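Local coordinates for protein mariner Mos1 transposase (Drosophila mauritiana, PDB 4MDB) that mediates cut-and-paste transposition of the Mos1 mariner element as a homodimer, its RNase H-like catalytic domain carrying a metal-dependent active site, at residues I32-E37 and R204-L209; A97-Q102 and V124-D129. The protein carries 1 engineered substitution. All coordinates share one frame; numbering follows the deposited sequence.

Interaction 1: residues I32-E37 and R204-L209; sequences IVTGDE and RGIHKL. With MG (magnesium ion), chain D; MG (magnesium ion), chain C; RLT (N-(4-fluorobenzyl)-5-hydroxy-1-methyl-2-(1-methyl-1-{[(5-methyl-1,3,4-oxadiazol-2-yl)carbonyl]amino}ethyl)-6-oxo-1,6-di hydropyrimidine-4-carboxamide), chain B.
Raltegravir OAH is gripped by two magnesium ions, at 2.1 Å from the ion of chain D and 2.0 Å from that of chain C, near the E37 end of segment I32-E37, within strand 32-42, whose I32 and T34 pack against L209 and I206. D36 bridges the same ions: its OD1 binds the chain D magnesium at 2.1 Å and its OD2 the chain C magnesium at 1.9 Å. The carboxylate and the drug oxygen thus both span the pair of ions. D129 OD2 also binds the first ion and D164 OD1 the second, while the backbone E37 O accepts hydrogen bonds from one coordinated water of each.

Farther back the contact is purely apolar. I32, extended beyond CB (chi2 174°), meets L209 tip to tip, CD1 to CD1 at 3.7 Å. T34 instead passes alongside I206, T34 CG2 lying 4.0 Å from I206 CD1. With T34 OG1 opposite the backbone N (chi1 -166°), the hydroxyl is hydrogen-bonded to L127 O and the methyl is left to pack on the helix. By strand alternation I32, T34 and D36 share one face, whereas V33 turns to L110 on the other. A first strand presenting a metal-bridging aspartate while a helix near the C-terminal end packs on the same face fits the RNase H-like fold and DDD site of mariner transposases.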
loop_
_atom_site.group_PDB
_atom_site.type_symbol
_atom_site.label_atom_id
_atom_site.label_comp_id
_atom_site.label_asym_id
_atom_site.label_seq_id
_atom_site.Cartn_x
_atom_site.Cartn_y
_atom_site.Cartn_z
ATOM N N ILE A 32 -0.111 -10.649 -3.108
ATOM C CA ILE A 32 0.345 -9.277 -2.881
ATOM C C ILE A 32 -0.173 -8.749 -1.543
ATOM O O ILE A 32 -1.368 -8.868 -1.191
ATOM C CB ILE A 32 -0.179 -8.331 -4.000
ATOM C CG1 ILE A 32 0.486 -8.674 -5.310
ATOM C CG2 ILE A 32 0.074 -6.902 -3.626
ATOM C CD1 ILE A 32 -0.062 -7.902 -6.478
ATOM N N VAL A 33 0.743 -8.214 -0.803
ATOM C CA VAL A 33 0.459 -7.439 0.358
ATOM C C VAL A 33 0.980 -6.038 -0.007
ATOM O O VAL A 33 2.115 -5.872 -0.476
ATOM C CB VAL A 33 1.258 -7.996 1.557
ATOM C CG1 VAL A 33 1.242 -7.081 2.776
ATOM C CG2 VAL A 33 0.767 -9.393 1.936
ATOM N N THR A 34 0.141 -5.051 0.267
ATOM C CA THR A 34 0.487 -3.670 -0.134
ATOM C C THR A 34 0.244 -2.721 0.983
ATOM O O THR A 34 -0.589 -2.966 1.859
ATOM C CB THR A 34 -0.170 -3.333 -1.474
ATOM O OG1 THR A 34 0.378 -2.143 -2.059
ATOM C CG2 THR A 34 -1.648 -3.074 -1.358
ATOM N N GLY A 35 0.842 -1.532 0.907
ATOM C CA GLY A 35 0.641 -0.560 1.962
ATOM C C GLY A 35 1.171 0.779 1.603
ATOM O O GLY A 35 1.936 0.957 0.625
ATOM N N ASP A 36 0.795 1.737 2.414
ATOM C CA ASP A 36 1.170 3.166 2.149
ATOM C C ASP A 36 0.723 3.974 3.391
ATOM O O ASP A 36 -0.080 3.537 4.242
ATOM C CB ASP A 36 0.427 3.698 0.931
ATOM C CG ASP A 36 0.958 5.027 0.405
ATOM O OD1 ASP A 36 2.169 5.231 0.527
ATOM O OD2 ASP A 36 0.051 5.736 -0.134
ATOM N N GLU A 37 1.253 5.206 3.452
ATOM C CA GLU A 37 1.012 6.167 4.512
ATOM C C GLU A 37 0.114 7.288 3.999
ATOM O O GLU A 37 0.233 7.720 2.854
ATOM C CB GLU A 37 2.374 6.747 4.939
ATOM C CG GLU A 37 3.350 5.759 5.530
ATOM C CD GLU A 37 4.355 5.134 4.528
ATOM O OE1 GLU A 37 5.413 4.594 4.999
ATOM O OE2 GLU A 37 4.071 5.188 3.299
ATOM N N ARG A 204 -11.402 -6.454 -5.099
ATOM C CA ARG A 204 -11.459 -5.601 -6.296
ATOM C C ARG A 204 -10.262 -4.641 -6.399
ATOM O O ARG A 204 -9.679 -4.437 -7.476
ATOM C CB ARG A 204 -12.796 -4.865 -6.367
ATOM C CG ARG A 204 -13.993 -5.756 -6.734
ATOM C CD ARG A 204 -15.245 -4.888 -7.013
ATOM N NE ARG A 204 -15.766 -4.351 -5.773
ATOM C CZ ARG A 204 -16.724 -4.926 -5.041
ATOM N NH1 ARG A 204 -17.312 -6.058 -5.449
ATOM N NH2 ARG A 204 -17.108 -4.350 -3.894
ATOM N N GLY A 205 -9.885 -4.028 -5.293
ATOM C CA GLY A 205 -8.816 -3.081 -5.324
ATOM C C GLY A 205 -7.505 -3.665 -5.805
ATOM O O GLY A 205 -6.781 -3.065 -6.592
ATOM N N ILE A 206 -7.224 -4.888 -5.389
ATOM C CA ILE A 206 -6.009 -5.571 -5.783
ATOM C C ILE A 206 -6.166 -6.063 -7.234
ATOM O O ILE A 206 -5.231 -5.980 -8.050
ATOM C CB ILE A 206 -5.730 -6.790 -4.871
ATOM C CG1 ILE A 206 -5.417 -6.366 -3.392
ATOM C CG2 ILE A 206 -4.591 -7.682 -5.352
ATOM C CD1 ILE A 206 -4.207 -5.466 -3.215
ATOM N N HIS A 207 -7.314 -6.635 -7.564
ATOM C CA HIS A 207 -7.477 -7.207 -8.929
ATOM C C HIS A 207 -7.746 -6.170 -10.046
ATOM O O HIS A 207 -7.793 -6.533 -11.233
ATOM C CB HIS A 207 -8.500 -8.366 -8.842
ATOM C CG HIS A 207 -7.942 -9.558 -8.122
ATOM N ND1 HIS A 207 -7.459 -10.665 -8.767
ATOM C CD2 HIS A 207 -7.730 -9.789 -6.802
ATOM C CE1 HIS A 207 -7.002 -11.535 -7.901
ATOM N NE2 HIS A 207 -7.149 -11.023 -6.693
ATOM N N LYS A 208 -7.828 -4.896 -9.714
ATOM C CA LYS A 208 -7.779 -3.802 -10.649
ATOM C C LYS A 208 -6.369 -3.631 -11.253
ATOM O O LYS A 208 -6.230 -2.852 -12.168
ATOM C CB LYS A 208 -8.189 -2.479 -9.939
ATOM C CG LYS A 208 -9.650 -2.009 -10.068
ATOM C CD LYS A 208 -9.901 -1.016 -8.942
ATOM C CE LYS A 208 -11.202 -0.216 -9.002
ATOM N NZ LYS A 208 -11.168 0.854 -7.937
ATOM N N LEU A 209 -5.351 -4.272 -10.684
ATOM C CA LEU A 209 -3.938 -3.967 -11.083
ATOM C C LEU A 209 -3.700 -4.207 -12.589
ATOM O O LEU A 209 -3.174 -3.353 -13.287
ATOM C CB LEU A 209 -2.871 -4.670 -10.237
ATOM C CG LEU A 209 -2.607 -4.031 -8.862
ATOM C CD1 LEU A 209 -1.848 -4.968 -7.921
ATOM C CD2 LEU A 209 -1.802 -2.732 -9.065
HETATM MG MG MG D . 3.264 6.861 -0.147
HETATM MG MG MG C . -0.179 7.332 -1.204
HETATM C CAA RLT B . 9.008 10.184 -6.490
HETATM C CAB RLT B . -0.298 11.053 -3.897
HETATM C CAC RLT B . 1.910 12.215 -5.667
HETATM C CAD RLT B . 1.922 13.517 -3.244
HETATM O OAE RLT B . 4.524 8.323 -0.828
HETATM O OAF RLT B . 4.419 10.551 -5.559
HETATM O OAG RLT B . -0.280 8.982 -2.524
HETATM O OAH RLT B . 1.808 7.793 -1.358
HETATM F FAI RLT B . 10.356 8.363 -5.022
HETATM C CAJ RLT B . 8.299 8.080 -3.832
HETATM C CAK RLT B . 9.773 9.865 -3.244
HETATM C CAL RLT B . 7.396 8.502 -2.835
HETATM C CAM RLT B . 8.882 10.292 -2.249
HETATM C CAN RLT B . 6.744 10.128 -0.957
HETATM N NAO RLT B . 8.410 12.318 -5.025
HETATM N NAP RLT B . 7.135 12.755 -4.578
HETATM N NAQ RLT B . 3.415 10.814 -2.936
HETATM N NAR RLT B . 5.439 10.287 -1.610
HETATM N NAS RLT B . 4.023 12.546 -4.406
HETATM O OAT RLT B . 6.882 10.842 -5.768
HETATM C CAU RLT B . 4.507 9.290 -1.541
HETATM C CAV RLT B . 4.796 11.595 -4.999
HETATM C CAW RLT B . 8.183 11.177 -5.728
HETATM C CAX RLT B . 9.498 8.767 -4.043
HETATM C CAY RLT B . 7.690 9.622 -2.022
HETATM C CAZ RLT B . 2.048 8.961 -1.970
HETATM C CBA RLT B . 6.264 11.816 -5.034
HETATM C CBB RLT B . 3.310 9.640 -2.201
HETATM C CBC RLT B . 2.315 11.331 -3.543
HETATM C CBD RLT B . 0.882 9.480 -2.641
HETATM N NBE RLT B . 1.049 10.672 -3.366
HETATM C CBF RLT B . 2.584 12.686 -4.379
HETATM O O HOH W 1 -0.708 8.466 0.416
HETATM O O HOH W 2 4.840 6.328 1.098
HETATM O O HOH W 3 2.597 8.018 1.468
#

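Interaction 2: residues A97-Q102 and V124-D129. With MG (magnesium ion), chain D; RLT (N-(4-fluorobenzyl)-5-hydroxy-1-methyl-2-(1-methyl-1-{[(5-methyl-1,3,4-oxadiazol-2-yl)carbonyl]amino}ethyl)-6-oxo-1,6-di hydropyrimidine-4-carboxamide), chain B.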
loop_
_atom_site.group_PDB
_atom_site.type_symbol
_atom_site.label_atom_id
_atom_site.label_comp_id
_atom_site.label_asym_id
_atom_site.label_seq_id
_atom_site.Cartn_x
_atom_site.Cartn_y
_atom_site.Cartn_z
ATOM N N ALA A 97 13.997 3.680 11.025
ATOM C CA ALA A 97 13.876 2.768 12.149
ATOM C C ALA A 97 12.433 2.384 12.435
ATOM O O ALA A 97 12.123 1.236 12.805
ATOM C CB ALA A 97 14.515 3.371 13.422
ATOM N N ARG A 98 11.551 3.365 12.265
ATOM C CA ARG A 98 10.137 3.129 12.460
ATOM C C ARG A 98 9.610 2.202 11.402
ATOM O O ARG A 98 8.801 1.338 11.733
ATOM C CB ARG A 98 9.328 4.396 12.434
ATOM C CG ARG A 98 7.883 4.074 12.858
ATOM C CD ARG A 98 7.050 5.331 13.015
ATOM N NE ARG A 98 7.693 6.234 13.968
ATOM C CZ ARG A 98 7.512 6.179 15.280
ATOM N NH1 ARG A 98 6.668 5.289 15.831
ATOM N NH2 ARG A 98 8.163 7.053 16.042
ATOM N N TYR A 99 10.055 2.376 10.165
ATOM C CA TYR A 99 9.501 1.531 9.067
ATOM C C TYR A 99 9.971 0.075 9.282
ATOM O O TYR A 99 9.191 -0.865 9.038
ATOM C CB TYR A 99 9.886 2.017 7.675
ATOM C CG TYR A 99 9.022 1.430 6.603
ATOM C CD1 TYR A 99 7.721 1.665 6.553
ATOM C CD2 TYR A 99 9.578 0.662 5.601
ATOM C CE1 TYR A 99 6.936 1.117 5.522
ATOM C CE2 TYR A 99 8.793 0.098 4.604
ATOM C CZ TYR A 99 7.477 0.388 4.572
ATOM O OH TYR A 99 6.651 -0.107 3.538
ATOM N N GLN A 100 11.229 -0.092 9.707
ATOM C CA GLN A 100 11.767 -1.421 9.953
ATOM C C GLN A 100 10.942 -2.125 10.996
ATOM O O GLN A 100 10.540 -3.272 10.807
ATOM C CB GLN A 100 13.238 -1.285 10.393
ATOM C CG GLN A 100 13.959 -2.493 10.907
ATOM C CD GLN A 100 15.442 -2.161 10.931
ATOM O OE1 GLN A 100 15.874 -1.165 11.533
ATOM N NE2 GLN A 100 16.200 -2.910 10.193
ATOM N N GLN A 101 10.631 -1.432 12.088
ATOM C CA GLN A 101 9.804 -1.986 13.138
ATOM C C GLN A 101 8.354 -2.287 12.704
ATOM O O GLN A 101 7.771 -3.288 13.085
ATOM C CB GLN A 101 9.830 -1.087 14.379
ATOM C CG GLN A 101 9.340 -1.805 15.587
ATOM C CD GLN A 101 10.117 -3.138 15.818
ATOM O OE1 GLN A 101 11.362 -3.189 15.788
ATOM N NE2 GLN A 101 9.369 -4.215 15.963
ATOM N N GLN A 102 7.798 -1.408 11.874
ATOM C CA GLN A 102 6.544 -1.681 11.283
ATOM C C GLN A 102 6.510 -2.982 10.459
ATOM O O GLN A 102 5.514 -3.676 10.533
ATOM C CB GLN A 102 6.150 -0.484 10.429
ATOM C CG GLN A 102 5.708 0.710 11.315
ATOM C CD GLN A 102 5.323 1.903 10.492
ATOM O OE1 GLN A 102 5.836 2.083 9.388
ATOM N NE2 GLN A 102 4.422 2.726 11.001
ATOM N N VAL A 124 5.242 -14.005 0.311
ATOM C CA VAL A 124 4.668 -12.669 0.265
ATOM C C VAL A 124 5.289 -11.931 -0.912
ATOM O O VAL A 124 6.524 -11.904 -1.070
ATOM C CB VAL A 124 4.864 -11.896 1.555
ATOM C CG1 VAL A 124 4.476 -10.420 1.341
ATOM C CG2 VAL A 124 4.134 -12.623 2.705
ATOM N N ILE A 125 4.448 -11.235 -1.680
ATOM C CA ILE A 125 4.890 -10.318 -2.654
ATOM C C ILE A 125 4.526 -8.919 -2.096
ATOM O O ILE A 125 3.352 -8.623 -1.996
ATOM C CB ILE A 125 4.260 -10.560 -4.023
ATOM C CG1 ILE A 125 4.684 -11.926 -4.558
ATOM C CG2 ILE A 125 4.578 -9.435 -5.019
ATOM C CD1 ILE A 125 3.985 -12.347 -5.812
ATOM N N PHE A 126 5.476 -8.041 -1.932
ATOM C CA PHE A 126 5.244 -6.794 -1.202
ATOM C C PHE A 126 5.282 -5.641 -2.169
ATOM O O PHE A 126 6.258 -5.457 -2.915
ATOM C CB PHE A 126 6.310 -6.598 -0.121
ATOM C CG PHE A 126 6.011 -5.561 0.910
ATOM C CD1 PHE A 126 4.894 -5.629 1.667
ATOM C CD2 PHE A 126 6.914 -4.523 1.146
ATOM C CE1 PHE A 126 4.646 -4.732 2.681
ATOM C CE2 PHE A 126 6.653 -3.592 2.149
ATOM C CZ PHE A 126 5.503 -3.740 2.909
ATOM N N LEU A 127 4.233 -4.840 -2.127
ATOM C CA LEU A 127 4.136 -3.660 -2.986
ATOM C C LEU A 127 4.025 -2.424 -2.160
ATOM O O LEU A 127 2.999 -2.192 -1.464
ATOM C CB LEU A 127 2.967 -3.799 -3.966
ATOM C CG LEU A 127 2.622 -2.604 -4.901
ATOM C CD1 LEU A 127 3.818 -2.395 -5.803
ATOM C CD2 LEU A 127 1.399 -3.040 -5.668
ATOM N N HIS A 128 5.106 -1.658 -2.198
ATOM C CA HIS A 128 5.117 -0.350 -1.543
ATOM C C HIS A 128 5.816 0.649 -2.420
ATOM O O HIS A 128 6.528 0.286 -3.322
ATOM C CB HIS A 128 5.726 -0.412 -0.090
ATOM C CG HIS A 128 7.166 -0.749 0.007
ATOM N ND1 HIS A 128 7.859 -0.645 1.199
ATOM C CD2 HIS A 128 8.055 -1.244 -0.890
ATOM C CE1 HIS A 128 9.111 -1.011 1.016
ATOM N NE2 HIS A 128 9.259 -1.389 -0.233
ATOM N N ASP A 129 5.620 1.915 -2.099
ATOM C CA ASP A 129 6.262 2.931 -2.929
ATOM C C ASP A 129 7.705 3.269 -2.541
ATOM O O ASP A 129 8.285 2.700 -1.632
ATOM C CB ASP A 129 5.321 4.099 -3.078
ATOM C CG ASP A 129 5.142 4.964 -1.840
ATOM O OD1 ASP A 129 6.043 4.973 -1.028
ATOM O OD2 ASP A 129 4.042 5.617 -1.627
HETATM MG MG MG D . 3.264 6.861 -0.147
HETATM C CAA RLT B . 9.008 10.184 -6.490
HETATM C CAB RLT B . -0.298 11.053 -3.897
HETATM C CAC RLT B . 1.910 12.215 -5.667
HETATM C CAD RLT B . 1.922 13.517 -3.244
HETATM O OAE RLT B . 4.524 8.323 -0.828
HETATM O OAF RLT B . 4.419 10.551 -5.559
HETATM O OAG RLT B . -0.280 8.982 -2.524
HETATM O OAH RLT B . 1.808 7.793 -1.358
HETATM F FAI RLT B . 10.356 8.363 -5.022
HETATM C CAJ RLT B . 8.299 8.080 -3.832
HETATM C CAK RLT B . 9.773 9.865 -3.244
HETATM C CAL RLT B . 7.396 8.502 -2.835
HETATM C CAM RLT B . 8.882 10.292 -2.249
HETATM C CAN RLT B . 6.744 10.128 -0.957
HETATM N NAO RLT B . 8.410 12.318 -5.025
HETATM N NAP RLT B . 7.135 12.755 -4.578
HETATM N NAQ RLT B . 3.415 10.814 -2.936
HETATM N NAR RLT B . 5.439 10.287 -1.610
HETATM N NAS RLT B . 4.023 12.546 -4.406
HETATM O OAT RLT B . 6.882 10.842 -5.768
HETATM C CAU RLT B . 4.507 9.290 -1.541
HETATM C CAV RLT B . 4.796 11.595 -4.999
HETATM C CAW RLT B . 8.183 11.177 -5.728
HETATM C CAX RLT B . 9.498 8.767 -4.043
HETATM C CAY RLT B . 7.690 9.622 -2.022
HETATM C CAZ RLT B . 2.048 8.961 -1.970
HETATM C CBA RLT B . 6.264 11.816 -5.034
HETATM C CBB RLT B . 3.310 9.640 -2.201
HETATM C CBC RLT B . 2.315 11.331 -3.543
HETATM C CBD RLT B . 0.882 9.480 -2.641
HETATM N NBE RLT B . 1.049 10.672 -3.366
HETATM C CBF RLT B . 2.584 12.686 -4.379
HETATM O O HOH W 2 4.840 6.328 1.098
HETATM O O HOH W 3 2.597 8.018 1.468
#
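Y99 OH and H128 ND1 are joined by a hydrogen bond of 2.7 Å that lies near the planes of both rings. The ring edges face one another, centroids 5.7 Å apart and planes 20° from coplanar, without face overlap. F126 makes a second approach to the hydroxyl, its CE2 at 3.8 Å from Y99 OH. The same F126 CE2 also sits 3.3 Å above the H128 plane near the imidazole rim, covering part of one face.

Y99 CG is anti to N (chi1 -163°), which carries the phenol off the helix; H128 CG lies between N and the carbonyl carbon (chi1 66°), and from there its ND1 reaches the phenol oxygen. H134 then stacks on both Y99 and H128, and its ND1 is hydrogen-bonded to D129 O. The next shell is the metal site, since D129 OD2 binds the chain D magnesium at 2.1 Å and D129 OD1 accepts from its coordinated water at 2.8 Å.

Farther out, W76 of strand 69-78 and V139 of helix 137-146 touch Y99, and L143 of that helix packs on F126 and H128. Helix 96-113 thus lies against one face of the sheet, whose strand 125-127 runs between strands 32-42 and 149-150.

In the fold
From the N terminus, helix 6-25 leads into strand 32-42, which opens interaction 1. The chain then adds strands 69-78 and 81-87 and enters helix 96-113, where interaction 2 begins; that loop closes at V124-D129, with 21 residues between Q102 and V124. Only after helix 183-196 does R204-L209 close interaction 1, with 166 residues between E37 and R204, so interaction 2 is nested within it. Their strands are parallel neighbours in the sheet, V33 O lying 2.9 Å from L127 N in a probable backbone hydrogen bond, and E37 OE1 packs 3.8 Å from Y99 CE1. Interaction 1 ties the central strand to helix 199-207 and the start of helix 209-218; interaction 2 ties its neighbour to helix 96-113.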